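Local coordinates for protein thioesterase superfamily (Jannaschia sp., PDB 2OAF) that probably hydrolyses acyl-CoA thioesters, as many hot-dog-fold members of the thioesterase superfamily do, at residues L8-P13 with W95-G100; V69-V74 with C124-A129; R75-F80 with V119-C124; H88-H93 with G110-V115. One frame throughout, in Å; residues are numbered along the deposited sequence. Where two conformers were deposited one is given.

Contact 1: L8-P13 with W95-G100. With PO4 (phosphate ion), chain H.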
loop_
_atom_site.group_PDB
_atom_site.type_symbol
_atom_site.label_atom_id
_atom_site.label_comp_id
_atom_site.label_asym_id
_atom_site.label_seq_id
_atom_site.Cartn_x
_atom_site.Cartn_y
_atom_site.Cartn_z
ATOM N N LEU B 8 -2.822 30.481 0.754
ATOM C CA LEU B 8 -1.652 29.615 1.118
ATOM C C LEU B 8 -1.048 28.905 -0.112
ATOM O O LEU B 8 0.142 29.091 -0.402
ATOM C CB LEU B 8 -2.045 28.572 2.182
HETATM N N MSE B 9 -1.871 28.103 -0.814
HETATM C CA MSE B 9 -1.424 27.308 -1.976
HETATM C C MSE B 9 -1.532 28.066 -3.292
HETATM O O MSE B 9 -2.606 28.500 -3.685
HETATM C CB MSE B 9 -2.202 25.985 -2.071
HETATM C CG MSE B 9 -2.108 25.176 -0.783
HETATM SE SE MSE B 9 -1.730 23.262 -0.921
HETATM C CE MSE B 9 -3.037 22.751 0.562
ATOM N N GLN B 10 -0.395 28.187 -3.971
ATOM C CA GLN B 10 -0.253 28.957 -5.213
ATOM C C GLN B 10 -0.850 28.221 -6.439
ATOM O O GLN B 10 -0.740 26.996 -6.538
ATOM C CB GLN B 10 1.243 29.297 -5.394
ATOM C CG GLN B 10 1.832 29.156 -6.813
ATOM C CD GLN B 10 3.362 29.238 -6.852
ATOM O OE1 GLN B 10 4.026 28.229 -7.010
ATOM N NE2 GLN B 10 3.919 30.443 -6.682
ATOM N N PRO B 11 -1.480 28.959 -7.377
ATOM C CA PRO B 11 -2.068 28.367 -8.593
ATOM C C PRO B 11 -0.985 27.758 -9.464
ATOM O O PRO B 11 0.147 28.223 -9.435
ATOM C CB PRO B 11 -2.730 29.556 -9.284
ATOM C CG PRO B 11 -2.027 30.762 -8.733
ATOM C CD PRO B 11 -1.640 30.425 -7.340
ATOM N N ARG B 12 -1.323 26.726 -10.230
ATOM C CA ARG B 12 -0.308 26.005 -10.977
ATOM C C ARG B 12 0.096 26.789 -12.198
ATOM O O ARG B 12 -0.750 27.349 -12.868
ATOM C CB ARG B 12 -0.775 24.605 -11.376
ATOM C CG ARG B 12 -2.048 24.512 -12.152
ATOM C CD ARG B 12 -2.386 23.045 -12.347
ATOM N NE ARG B 12 -3.629 22.886 -13.075
ATOM C CZ ARG B 12 -4.833 22.659 -12.537
ATOM N NH1 ARG B 12 -4.996 22.497 -11.232
ATOM N NH2 ARG B 12 -5.894 22.536 -13.342
ATOM N N PRO B 13 1.404 26.853 -12.464
ATOM C CA PRO B 13 1.912 27.546 -13.641
ATOM C C PRO B 13 1.727 26.710 -14.899
ATOM O O PRO B 13 1.612 25.478 -14.804
ATOM C CB PRO B 13 3.404 27.699 -13.321
ATOM C CG PRO B 13 3.719 26.501 -12.525
ATOM C CD PRO B 13 2.503 26.268 -11.670
ATOM N N TRP B 95 5.396 21.004 -9.381
ATOM C CA TRP B 95 6.456 21.989 -9.487
ATOM C C TRP B 95 6.963 22.419 -8.121
ATOM O O TRP B 95 6.236 22.325 -7.146
ATOM C CB TRP B 95 5.959 23.226 -10.262
ATOM C CG TRP B 95 4.975 24.057 -9.520
ATOM C CD1 TRP B 95 5.231 25.215 -8.868
ATOM C CD2 TRP B 95 3.568 23.790 -9.333
ATOM N NE1 TRP B 95 4.077 25.703 -8.302
ATOM C CE2 TRP B 95 3.045 24.848 -8.559
ATOM C CE3 TRP B 95 2.712 22.755 -9.724
ATOM C CZ2 TRP B 95 1.701 24.921 -8.184
ATOM C CZ3 TRP B 95 1.360 22.831 -9.362
ATOM C CH2 TRP B 95 0.878 23.905 -8.583
ATOM N N PRO B 96 8.208 22.929 -8.071
ATOM C CA PRO B 96 8.731 23.504 -6.840
ATOM C C PRO B 96 8.224 24.917 -6.670
ATOM O O PRO B 96 8.400 25.755 -7.558
ATOM C CB PRO B 96 10.232 23.530 -7.074
ATOM C CG PRO B 96 10.370 23.644 -8.566
ATOM C CD PRO B 96 9.204 22.953 -9.161
ATOM N N THR B 97 7.618 25.174 -5.523
ATOM C CA THR B 97 7.053 26.463 -5.224
ATOM C C THR B 97 8.053 27.337 -4.456
ATOM O O THR B 97 7.966 28.567 -4.481
ATOM C CB THR B 97 5.676 26.308 -4.498
ATOM O OG1 THR B 97 4.963 27.551 -4.541
ATOM C CG2 THR B 97 5.809 25.809 -3.044
ATOM N N ARG B 98 9.032 26.696 -3.820
ATOM C CA ARG B 98 9.952 27.378 -2.955
ATOM C C ARG B 98 11.193 26.539 -2.673
ATOM O O ARG B 98 11.088 25.335 -2.496
ATOM C CB ARG B 98 9.192 27.657 -1.651
ATOM C CG ARG B 98 10.071 27.903 -0.485
ATOM C CD ARG B 98 9.323 28.367 0.748
ATOM N NE ARG B 98 10.229 29.242 1.483
ATOM C CZ ARG B 98 11.322 28.816 2.121
ATOM N NH1 ARG B 98 11.631 27.508 2.172
ATOM N NH2 ARG B 98 12.092 29.698 2.735
ATOM N N LEU B 99 12.356 27.183 -2.603
ATOM C CA LEU B 99 13.581 26.531 -2.152
ATOM C C LEU B 99 14.290 27.491 -1.220
ATOM O O LEU B 99 14.672 28.556 -1.632
ATOM C CB LEU B 99 14.468 26.203 -3.351
ATOM C CG LEU B 99 15.842 25.570 -3.068
ATOM C CD1 LEU B 99 15.764 24.197 -2.371
ATOM C CD2 LEU B 99 16.612 25.494 -4.392
ATOM N N GLY B 100 14.419 27.141 0.053
ATOM C CA GLY B 100 15.182 27.950 0.968
ATOM C C GLY B 100 16.586 27.408 1.042
ATOM O O GLY B 100 17.043 26.719 0.142
HETATM P P PO4 H . 14.439 27.054 4.969
HETATM O O1 PO4 H . 13.938 28.485 4.836
HETATM O O2 PO4 H . 14.357 26.381 3.623
HETATM O O3 PO4 H . 15.879 27.128 5.461
HETATM O O4 PO4 H . 13.560 26.267 5.926
HETATM O O HOH W 1 6.737 30.223 -6.277
#
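Trp95 carries its CG between the backbone N and the carbonyl carbon (chi1 71°), which turns the indole toward 8-13, and Thr97 sets OG1 trans to its own N (chi1 -164°), pointing the same way. Gln10 answers both with a single atom. Its OE1 takes a nearly straight bond from Trp95 NE1 (2.8 Å, 172° at the hydrogen), lying in the indole plane, and a second from Thr97 OG1 at 2.7 Å, which arrives from above the amide plane. With OE1 held twice, the other end of the amide is fixed by a water that accepts from Gln10 NE2 and donates to Thr97 O. The N-terminal arm thus lies along strand 90-99 of the hot-dog sheet without pairing to it as a strand. Thr97 and Arg98 form a classic beta bulge opposite Thr105. Pro13 lays CD over one indole face, 3.6 Å from the centroid of the five-membered ring, a CH-pi contact. Arg12 CB packs 3.3 Å from Trp95 CH2, while its guanidinium leaves the indole for a salt bridge with Asp109. Farther along the strand, Arg98 NH2 holds phosphate O1 at 3.0 Å, an ion probably acquired from the crystallisation liquor.

Contact 2: V69-V74 with C124-A129. With PO4 (phosphate ion), chain D.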
loop_
_atom_site.group_PDB
_atom_site.type_symbol
_atom_site.label_atom_id
_atom_site.label_comp_id
_atom_site.label_asym_id
_atom_site.label_seq_id
_atom_site.Cartn_x
_atom_site.Cartn_y
_atom_site.Cartn_z
ATOM N N VAL B 69 22.298 12.149 -1.960
ATOM C CA VAL B 69 21.460 13.219 -1.457
ATOM C C VAL B 69 20.089 12.645 -1.137
ATOM O O VAL B 69 19.432 12.079 -2.008
ATOM C CB VAL B 69 21.337 14.376 -2.478
ATOM C CG1 VAL B 69 20.301 15.405 -1.994
ATOM C CG2 VAL B 69 22.698 15.065 -2.690
ATOM N N GLY B 70 19.684 12.754 0.125
ATOM C CA GLY B 70 18.352 12.373 0.525
ATOM C C GLY B 70 17.489 13.601 0.649
ATOM O O GLY B 70 17.998 14.711 0.855
ATOM N N THR B 71 16.186 13.424 0.485
ATOM C CA THR B 71 15.242 14.535 0.634
ATOM C C THR B 71 14.056 14.056 1.472
ATOM O O THR B 71 12.945 14.007 1.004
ATOM C CB THR B 71 14.792 15.167 -0.716
ATOM O OG1 THR B 71 13.933 14.281 -1.447
ATOM C CG2 THR B 71 15.965 15.552 -1.571
ATOM N N PRO B 72 14.307 13.732 2.744
ATOM C CA PRO B 72 13.209 13.277 3.608
ATOM C C PRO B 72 12.118 14.348 3.804
ATOM O O PRO B 72 12.412 15.535 3.827
ATOM C CB PRO B 72 13.919 12.930 4.931
ATOM C CG PRO B 72 15.194 13.705 4.898
ATOM C CD PRO B 72 15.599 13.789 3.463
ATOM N N PHE B 73 10.874 13.910 3.957
ATOM C CA PHE B 73 9.764 14.837 4.169
ATOM C C PHE B 73 9.663 15.320 5.590
ATOM O O PHE B 73 9.868 14.566 6.544
ATOM C CB PHE B 73 8.442 14.198 3.761
ATOM C CG PHE B 73 8.310 14.061 2.290
ATOM C CD1 PHE B 73 8.872 12.979 1.632
ATOM C CD2 PHE B 73 7.682 15.047 1.546
ATOM C CE1 PHE B 73 8.798 12.858 0.260
ATOM C CE2 PHE B 73 7.596 14.922 0.164
ATOM C CZ PHE B 73 8.157 13.812 -0.474
ATOM N N VAL B 74 9.340 16.597 5.732
ATOM C CA VAL B 74 9.101 17.182 7.057
ATOM C C VAL B 74 7.665 17.711 7.199
ATOM O O VAL B 74 7.190 17.893 8.312
ATOM C CB VAL B 74 10.136 18.262 7.422
ATOM C CG1 VAL B 74 11.518 17.630 7.626
ATOM C CG2 VAL B 74 10.184 19.363 6.378
ATOM N N CYS B 124 10.373 19.010 1.952
ATOM C CA CYS B 124 11.495 18.117 2.211
ATOM C C CYS B 124 12.700 18.923 2.692
ATOM O O CYS B 124 12.861 20.058 2.293
ATOM C CB CYS B 124 11.897 17.465 0.899
ATOM S SG CYS B 124 10.563 16.465 0.201
ATOM N N VAL B 125 13.545 18.315 3.523
ATOM C CA VAL B 125 14.875 18.846 3.818
ATOM C C VAL B 125 15.876 17.992 3.030
ATOM O O VAL B 125 15.477 17.062 2.333
ATOM C CB VAL B 125 15.180 18.846 5.332
ATOM C CG1 VAL B 125 14.290 19.868 6.057
ATOM C CG2 VAL B 125 15.056 17.433 5.933
ATOM N N PHE B 126 17.157 18.324 3.113
ATOM C CA PHE B 126 18.211 17.624 2.372
ATOM C C PHE B 126 19.132 16.954 3.356
ATOM O O PHE B 126 19.439 17.533 4.411
ATOM C CB PHE B 126 19.014 18.601 1.507
ATOM C CG PHE B 126 18.247 19.151 0.344
ATOM C CD1 PHE B 126 17.450 20.277 0.489
ATOM C CD2 PHE B 126 18.300 18.529 -0.915
ATOM C CE1 PHE B 126 16.720 20.793 -0.604
ATOM C CE2 PHE B 126 17.567 19.044 -2.002
ATOM C CZ PHE B 126 16.776 20.171 -1.838
ATOM N N THR B 127 19.557 15.738 3.022
ATOM C CA THR B 127 20.561 15.030 3.807
ATOM C C THR B 127 21.743 14.596 2.931
ATOM O O THR B 127 21.645 14.542 1.689
ATOM C CB THR B 127 19.978 13.765 4.472
ATOM O OG1 THR B 127 19.464 12.908 3.455
ATOM C CG2 THR B 127 18.855 14.096 5.482
ATOM N N ILE B 128 22.856 14.335 3.613
ATOM C CA ILE B 128 23.942 13.501 3.117
ATOM C C ILE B 128 23.446 12.085 3.343
ATOM O O ILE B 128 23.420 11.614 4.469
ATOM C CB ILE B 128 25.234 13.733 3.909
ATOM C CG1 ILE B 128 25.680 15.202 3.778
ATOM C CG2 ILE B 128 26.329 12.816 3.393
ATOM C CD1 ILE B 128 26.519 15.715 4.921
ATOM N N ALA B 129 23.029 11.421 2.275
ATOM C CA ALA B 129 22.208 10.226 2.410
ATOM C C ALA B 129 22.873 9.167 3.268
ATOM O O ALA B 129 22.253 8.653 4.201
ATOM C CB ALA B 129 21.849 9.652 1.053
HETATM P P PO4 D . 10.838 9.273 4.143
HETATM O O1 PO4 D . 10.329 8.742 5.453
HETATM O O2 PO4 D . 9.797 8.973 3.080
HETATM O O3 PO4 D . 11.021 10.782 4.295
HETATM O O4 PO4 D . 12.175 8.633 3.773
#
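Gly70 O is met from two neighbouring residues of the opposite strand: Thr127 N bonds it at 2.9 Å, from above the carbonyl plane, and Phe126 CA adds a CA-H...O contact. Gly70 N returns a bond to Thr127 O, completing an antiparallel hydrogen-bonded pair; a CB at Gly70 would run into Thr127 OG1. Beyond it strand 69-80 is interrupted at Thr71 and Pro72, and pairing resumes through Val125 N to Pro72 O (3.0 Å). Phe73 and Cys124 form a non-hydrogen-bonded pair whose side chains diverge. Even so, a chi1 of -62° swings Cys124 SG away from its carbonyl carbon and over one face of the Phe73 ring, 3.5 Å from the centroid and shifted toward CE2, a sulfur-aromatic contact. Replacing Phe73 by an alanine would probably leave Cys124 SG without its aromatic lid. Beside the break the CG corner of the Pro72 ring meets Thr127 CG2 at 3.7 Å, and the Val74 and Val125 side chains cross at about a right angle. Phe73 N donates to O3 of a phosphate ion that Thr36 of the second subunit also binds. This N-H is thus left to an anion, probably from the crystallisation liquor, and the site need not be functional.

Contact 3: R75-F80 with V119-C124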
loop_
_atom_site.group_PDB
_atom_site.type_symbol
_atom_site.label_atom_id
_atom_site.label_comp_id
_atom_site.label_asym_id
_atom_site.label_seq_id
_atom_site.Cartn_x
_atom_site.Cartn_y
_atom_site.Cartn_z
ATOM N N ARG B 75 6.977 17.924 6.082
ATOM C CA ARG B 75 5.574 18.319 6.109
ATOM C C ARG B 75 4.858 17.966 4.819
ATOM O O ARG B 75 5.445 17.969 3.723
ATOM C CB ARG B 75 5.442 19.820 6.367
ATOM C CG ARG B 75 3.985 20.350 6.367
ATOM C CD ARG B 75 3.938 21.808 6.857
ATOM N NE ARG B 75 2.622 22.407 6.596
ATOM C CZ ARG B 75 1.556 22.263 7.381
ATOM N NH1 ARG B 75 1.635 21.574 8.508
ATOM N NH2 ARG B 75 0.396 22.830 7.040
ATOM N N LEU B 76 3.583 17.633 4.957
ATOM C CA LEU B 76 2.695 17.557 3.790
ATOM C C LEU B 76 1.287 18.070 4.144
ATOM O O LEU B 76 0.817 17.939 5.293
ATOM C CB LEU B 76 2.665 16.157 3.236
ATOM C CG LEU B 76 1.978 14.994 3.928
ATOM C CD1 LEU B 76 0.518 15.031 3.716
ATOM C CD2 LEU B 76 2.520 13.688 3.323
ATOM N N GLU B 77 0.643 18.689 3.170
ATOM C CA GLU B 77 -0.750 19.093 3.344
ATOM C C GLU B 77 -1.455 18.931 2.030
ATOM O O GLU B 77 -0.852 19.172 0.946
ATOM C CB GLU B 77 -0.902 20.524 3.868
ATOM C CG GLU B 77 -0.328 21.589 2.987
ATOM C CD GLU B 77 -0.722 23.014 3.417
ATOM O OE1 GLU B 77 -1.942 23.316 3.547
ATOM O OE2 GLU B 77 0.207 23.834 3.596
HETATM N N MSE B 78 -2.702 18.457 2.119
HETATM C CA MSE B 78 -3.524 18.181 0.924
HETATM C C MSE B 78 -4.939 18.604 1.190
HETATM O O MSE B 78 -5.453 18.362 2.278
HETATM C CB MSE B 78 -3.488 16.699 0.574
HETATM C CG MSE B 78 -2.074 16.158 0.376
HETATM SE SE MSE B 78 -2.007 14.349 -0.250
HETATM C CE MSE B 78 -2.751 14.583 -2.009
ATOM N N ASP B 79 -5.555 19.252 0.191
ATOM C CA ASP B 79 -6.975 19.514 0.167
ATOM C C ASP B 79 -7.582 18.654 -0.900
ATOM O O ASP B 79 -7.054 18.613 -2.010
ATOM C CB ASP B 79 -7.266 20.975 -0.122
ATOM C CG ASP B 79 -6.824 21.913 0.977
ATOM O OD1 ASP B 79 -6.733 21.507 2.145
ATOM O OD2 ASP B 79 -6.591 23.097 0.666
ATOM N N PHE B 80 -8.663 17.953 -0.563
ATOM C CA PHE B 80 -9.351 17.031 -1.485
ATOM C C PHE B 80 -10.676 17.689 -1.931
ATOM O O PHE B 80 -11.562 17.914 -1.107
ATOM C CB PHE B 80 -9.593 15.712 -0.783
ATOM C CG PHE B 80 -8.349 15.141 -0.159
ATOM C CD1 PHE B 80 -7.370 14.595 -0.933
ATOM C CD2 PHE B 80 -8.166 15.182 1.204
ATOM C CE1 PHE B 80 -6.203 14.121 -0.367
ATOM C CE2 PHE B 80 -7.031 14.665 1.775
ATOM C CZ PHE B 80 -6.046 14.139 0.976
ATOM N N VAL B 119 -5.177 19.288 -4.185
ATOM C CA VAL B 119 -4.097 20.251 -4.245
ATOM C C VAL B 119 -3.234 19.944 -3.026
ATOM O O VAL B 119 -3.744 19.829 -1.916
ATOM C CB VAL B 119 -4.637 21.708 -4.287
ATOM C CG1 VAL B 119 -5.883 21.817 -5.231
ATOM C CG2 VAL B 119 -4.985 22.204 -2.917
ATOM N N GLY B 120 -1.950 19.742 -3.247
ATOM C CA GLY B 120 -1.040 19.443 -2.148
ATOM C C GLY B 120 0.248 20.265 -2.153
ATOM O O GLY B 120 0.714 20.710 -3.205
ATOM N N ALA B 121 0.842 20.421 -0.967
ATOM C CA ALA B 121 2.160 21.024 -0.804
ATOM C C ALA B 121 2.996 20.113 0.112
ATOM O O ALA B 121 2.527 19.652 1.149
ATOM C CB ALA B 121 2.034 22.432 -0.204
ATOM N N PHE B 122 4.222 19.843 -0.310
ATOM C CA PHE B 122 5.062 18.806 0.282
ATOM C C PHE B 122 6.466 19.346 0.472
ATOM O O PHE B 122 7.098 19.758 -0.491
ATOM C CB PHE B 122 5.113 17.619 -0.680
ATOM C CG PHE B 122 3.749 17.082 -1.046
ATOM C CD1 PHE B 122 3.022 17.633 -2.099
ATOM C CD2 PHE B 122 3.206 16.027 -0.348
ATOM C CE1 PHE B 122 1.774 17.126 -2.440
ATOM C CE2 PHE B 122 1.961 15.520 -0.679
ATOM C CZ PHE B 122 1.238 16.093 -1.728
ATOM N N THR B 123 6.940 19.351 1.710
ATOM C CA THR B 123 8.187 20.001 2.075
ATOM C C THR B 123 9.188 18.957 2.548
ATOM O O THR B 123 8.868 18.100 3.390
ATOM C CB THR B 123 7.957 21.017 3.203
ATOM O OG1 THR B 123 6.932 21.931 2.798
ATOM C CG2 THR B 123 9.252 21.801 3.497
ATOM N N CYS B 124 10.373 19.010 1.952
ATOM C CA CYS B 124 11.495 18.117 2.211
ATOM C C CYS B 124 12.700 18.923 2.692
ATOM O O CYS B 124 12.861 20.058 2.293
ATOM C CB CYS B 124 11.897 17.465 0.899
ATOM S SG CYS B 124 10.563 16.465 0.201
#
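Six backbone hydrogen bonds join 75-80 to 119-124, two for each of the pairs Arg75 with Thr123, Glu77 with Ala121 and Asp79 with Val119. Asp79 N to Val119 O and Ala121 N to Glu77 O are both 2.8 Å, whereas Arg75 N to Thr123 O stretches to 3.3 Å at one end of the ladder. The N-to-C directions of the two short segments are 178° apart, almost exactly antiparallel. Arg75, Glu77 and Asp79 share one face with Thr123, Ala121 and Val119. On it Arg75 reaches out fully extended, and its NH2 makes a long salt bridge of 3.6 Å with Glu77 OE2 of its own strand. Across the subunit boundary Arg75 forms salt bridges with Asp79 and Glu77 of the second subunit, and Glu77 and Asp79 form the reciprocal ones with its Arg75. Below these charges Glu77 CG packs beside Ala121 CB. The other face is apolar. Phe122, its CG beside the backbone N (chi1 -56°), leans across to the opposite strand and brings CD2 to 3.6 Å from Leu76 CB. Selenomethionine Met78, its SE anti to CA (chi2 -174°), sets that atom at the edge of the Phe122 ring, 5.2 Å from the centroid, a Met-aromatic contact. Gly120 leaves room for that ring, since a CB there would collide with Phe122 CE1. Ala43, Leu44 and Ile47 of helix 39-54 pack on Phe122. Strand 75-80 also pairs with a strand of the second subunit. An antiparallel sheet wrapped round a long helix marks the hot-dog fold, and its continuation into a second subunit is common in the family.

Contact 4: H88-H93 with G110-V115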
loop_
_atom_site.group_PDB
_atom_site.type_symbol
_atom_site.label_atom_id
_atom_site.label_comp_id
_atom_site.label_asym_id
_atom_site.label_seq_id
_atom_site.Cartn_x
_atom_site.Cartn_y
_atom_site.Cartn_z
ATOM N N HIS B 88 -10.451 8.210 -15.564
ATOM C CA HIS B 88 -9.476 9.023 -16.321
ATOM C C HIS B 88 -8.105 8.882 -15.722
ATOM O O HIS B 88 -7.976 8.491 -14.585
ATOM C CB HIS B 88 -9.871 10.493 -16.298
ATOM C CG HIS B 88 -11.291 10.729 -16.686
ATOM N ND1 HIS B 88 -11.739 10.576 -17.988
ATOM C CD2 HIS B 88 -12.377 11.036 -15.942
ATOM C CE1 HIS B 88 -13.038 10.814 -18.026
ATOM N NE2 HIS B 88 -13.451 11.089 -16.799
ATOM N N ILE B 89 -7.088 9.195 -16.506
ATOM C CA ILE B 89 -5.730 9.358 -16.000
ATOM C C ILE B 89 -5.752 10.476 -14.954
ATOM O O ILE B 89 -6.440 11.477 -15.126
ATOM C CB ILE B 89 -4.714 9.796 -17.136
ATOM C CG1 ILE B 89 -4.438 8.662 -18.115
ATOM C CG2 ILE B 89 -3.343 10.227 -16.548
ATOM C CD1 ILE B 89 -3.597 7.572 -17.487
ATOM N N LEU B 90 -5.017 10.293 -13.878
ATOM C CA LEU B 90 -4.774 11.372 -12.896
ATOM C C LEU B 90 -3.540 12.123 -13.363
ATOM O O LEU B 90 -2.436 11.585 -13.318
ATOM C CB LEU B 90 -4.529 10.806 -11.491
ATOM C CG LEU B 90 -4.322 11.791 -10.333
ATOM C CD1 LEU B 90 -5.573 12.694 -10.079
ATOM C CD2 LEU B 90 -3.927 11.034 -9.059
ATOM N N LYS B 91 -3.725 13.354 -13.803
ATOM C CA LYS B 91 -2.616 14.184 -14.237
ATOM C C LYS B 91 -2.116 15.001 -13.065
ATOM O O LYS B 91 -2.820 15.903 -12.549
ATOM C CB LYS B 91 -3.053 15.117 -15.362
ATOM C CG LYS B 91 -3.638 14.415 -16.568
ATOM C CD LYS B 91 -2.569 14.078 -17.572
ATOM C CE LYS B 91 -3.126 13.442 -18.848
ATOM N NZ LYS B 91 -2.051 13.138 -19.839
ATOM N N CYS B 92 -0.902 14.696 -12.628
ATOM C CA CYS B 92 -0.325 15.358 -11.479
ATOM C C CYS B 92 0.596 16.457 -11.946
ATOM O O CYS B 92 1.715 16.217 -12.345
ATOM C CB CYS B 92 0.399 14.363 -10.602
ATOM S SG CYS B 92 -0.699 13.117 -9.878
ATOM N N HIS B 93 0.097 17.685 -11.872
ATOM C CA HIS B 93 0.860 18.883 -12.248
ATOM C C HIS B 93 1.762 19.228 -11.069
ATOM O O HIS B 93 1.274 19.513 -9.965
ATOM C CB HIS B 93 -0.067 20.072 -12.533
ATOM C CG HIS B 93 -1.029 19.850 -13.656
ATOM N ND1 HIS B 93 -0.992 20.588 -14.823
ATOM C CD2 HIS B 93 -2.054 18.975 -13.795
ATOM C CE1 HIS B 93 -1.963 20.186 -15.622
ATOM N NE2 HIS B 93 -2.618 19.202 -15.029
ATOM N N GLY B 110 -3.601 17.319 -8.469
ATOM C CA GLY B 110 -4.063 16.085 -9.117
ATOM C C GLY B 110 -5.335 16.436 -9.854
ATOM O O GLY B 110 -6.301 16.874 -9.222
ATOM N N VAL B 111 -5.312 16.282 -11.185
ATOM C CA VAL B 111 -6.380 16.760 -12.070
ATOM C C VAL B 111 -6.882 15.638 -12.943
ATOM O O VAL B 111 -6.074 14.899 -13.513
ATOM C CB VAL B 111 -5.841 17.900 -12.975
ATOM C CG1 VAL B 111 -6.965 18.442 -13.840
ATOM C CG2 VAL B 111 -5.214 19.009 -12.090
ATOM N N GLN B 112 -8.204 15.453 -12.992
ATOM C CA GLN B 112 -8.814 14.403 -13.803
ATOM C C GLN B 112 -9.866 14.985 -14.720
ATOM O O GLN B 112 -10.840 15.569 -14.243
ATOM C CB GLN B 112 -9.467 13.324 -12.929
ATOM C CG GLN B 112 -8.499 12.336 -12.353
ATOM C CD GLN B 112 -9.155 11.036 -11.942
ATOM O OE1 GLN B 112 -10.203 11.027 -11.303
ATOM N NE2 GLN B 112 -8.490 9.926 -12.254
ATOM N N ASP B 113 -9.664 14.831 -16.028
ATOM C CA ASP B 113 -10.541 15.439 -16.995
ATOM C C ASP B 113 -10.710 16.932 -16.731
ATOM O O ASP B 113 -11.806 17.508 -16.859
ATOM C CB ASP B 113 -11.863 14.706 -17.016
ATOM C CG ASP B 113 -12.245 14.280 -18.402
ATOM O OD1 ASP B 113 -11.324 14.047 -19.197
ATOM O OD2 ASP B 113 -13.445 14.138 -18.660
ATOM N N GLY B 114 -9.591 17.569 -16.397
ATOM C CA GLY B 114 -9.557 19.008 -16.100
ATOM C C GLY B 114 -10.099 19.487 -14.779
ATOM O O GLY B 114 -9.996 20.674 -14.468
ATOM N N VAL B 115 -10.692 18.583 -14.001
ATOM C CA VAL B 115 -11.169 18.894 -12.665
ATOM C C VAL B 115 -10.040 18.705 -11.661
ATOM O O VAL B 115 -9.417 17.636 -11.613
ATOM C CB VAL B 115 -12.325 17.931 -12.237
ATOM C CG1 VAL B 115 -12.867 18.289 -10.829
ATOM C CG2 VAL B 115 -13.458 17.939 -13.282
HETATM O O HOH W 2 -7.285 13.524 -16.714
#
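The open end of the beta hairpin formed by strands 90-99 and 103-112 is joined here, just before the chain reverses through a type I' turn from Gln112 to Val115. Lys91 and Val111 are an antiparallel hydrogen-bonded pair: Lys91 N gives to Val111 O at 2.8 Å, and Val111 N returns to Lys91 O at 2.9 Å. Cys92 and Gly110 follow as a non-hydrogen-bonded pair. On the N-terminal side of Lys91, toward His88, the strands part, and a water bridges them, donating to Ile89 O and accepting from Asp113 N. Outside this water His88 and Asp113 stack: the carboxylate lies over the centre of the imidazole, the planes 14° apart, with Asp113 OD2 3.4 Å from His88 CE1 and Asp113 CB over the same face as a CH-pi contact. On the side toward helix 39-54, a chi1 of -177° swings Leu90 CG away from the backbone N and carries CD1 to 3.7 Å from Gln112 CG, against Gly110, where a CB would be tight. Gln112 runs on extended to place NE2 beside His88 O and donate to Thr85 O. Were Gln112 cut back to an alanine, Thr85 O would probably lose this donor and a gap open where Leu90 CD1 packs on CG. Across the sheet His93 CD2 packs obliquely on Val111 CG2 at 3.6 Å, while Lys91 turns its amine away to a salt bridge with Asp20. The near-parallel, face-on geometry of Asp113 and His88 is a stack; if the imidazole were protonated, attraction to the carboxylate would probably add to it.

Contacts 2 and 3 are successive lengths of one strand pair, 69-80 with 115-128; they share Cys124, and Val74 N probably bonds Thr123 O (2.8 Å) at their junction. Contact 4 is nested in the chain between the segments of contact 3, about 28 Å from contact 2, centre to centre, across the chain's centre. Contact 1 ties the N-terminal arm to strand 90-99, which contact 4 also uses: Arg12 CD packs 3.7 Å from His93 CG. Met9 reaches contact 3, its SE 3.8 Å from Ala121 N. Contacts 2 and 3 both touch the second subunit; a triethylene glycol, probably from the crystallisation liquor, lies about 4 Å from the Val125 side chain; such molecules often mark pockets, but no active site is assigned.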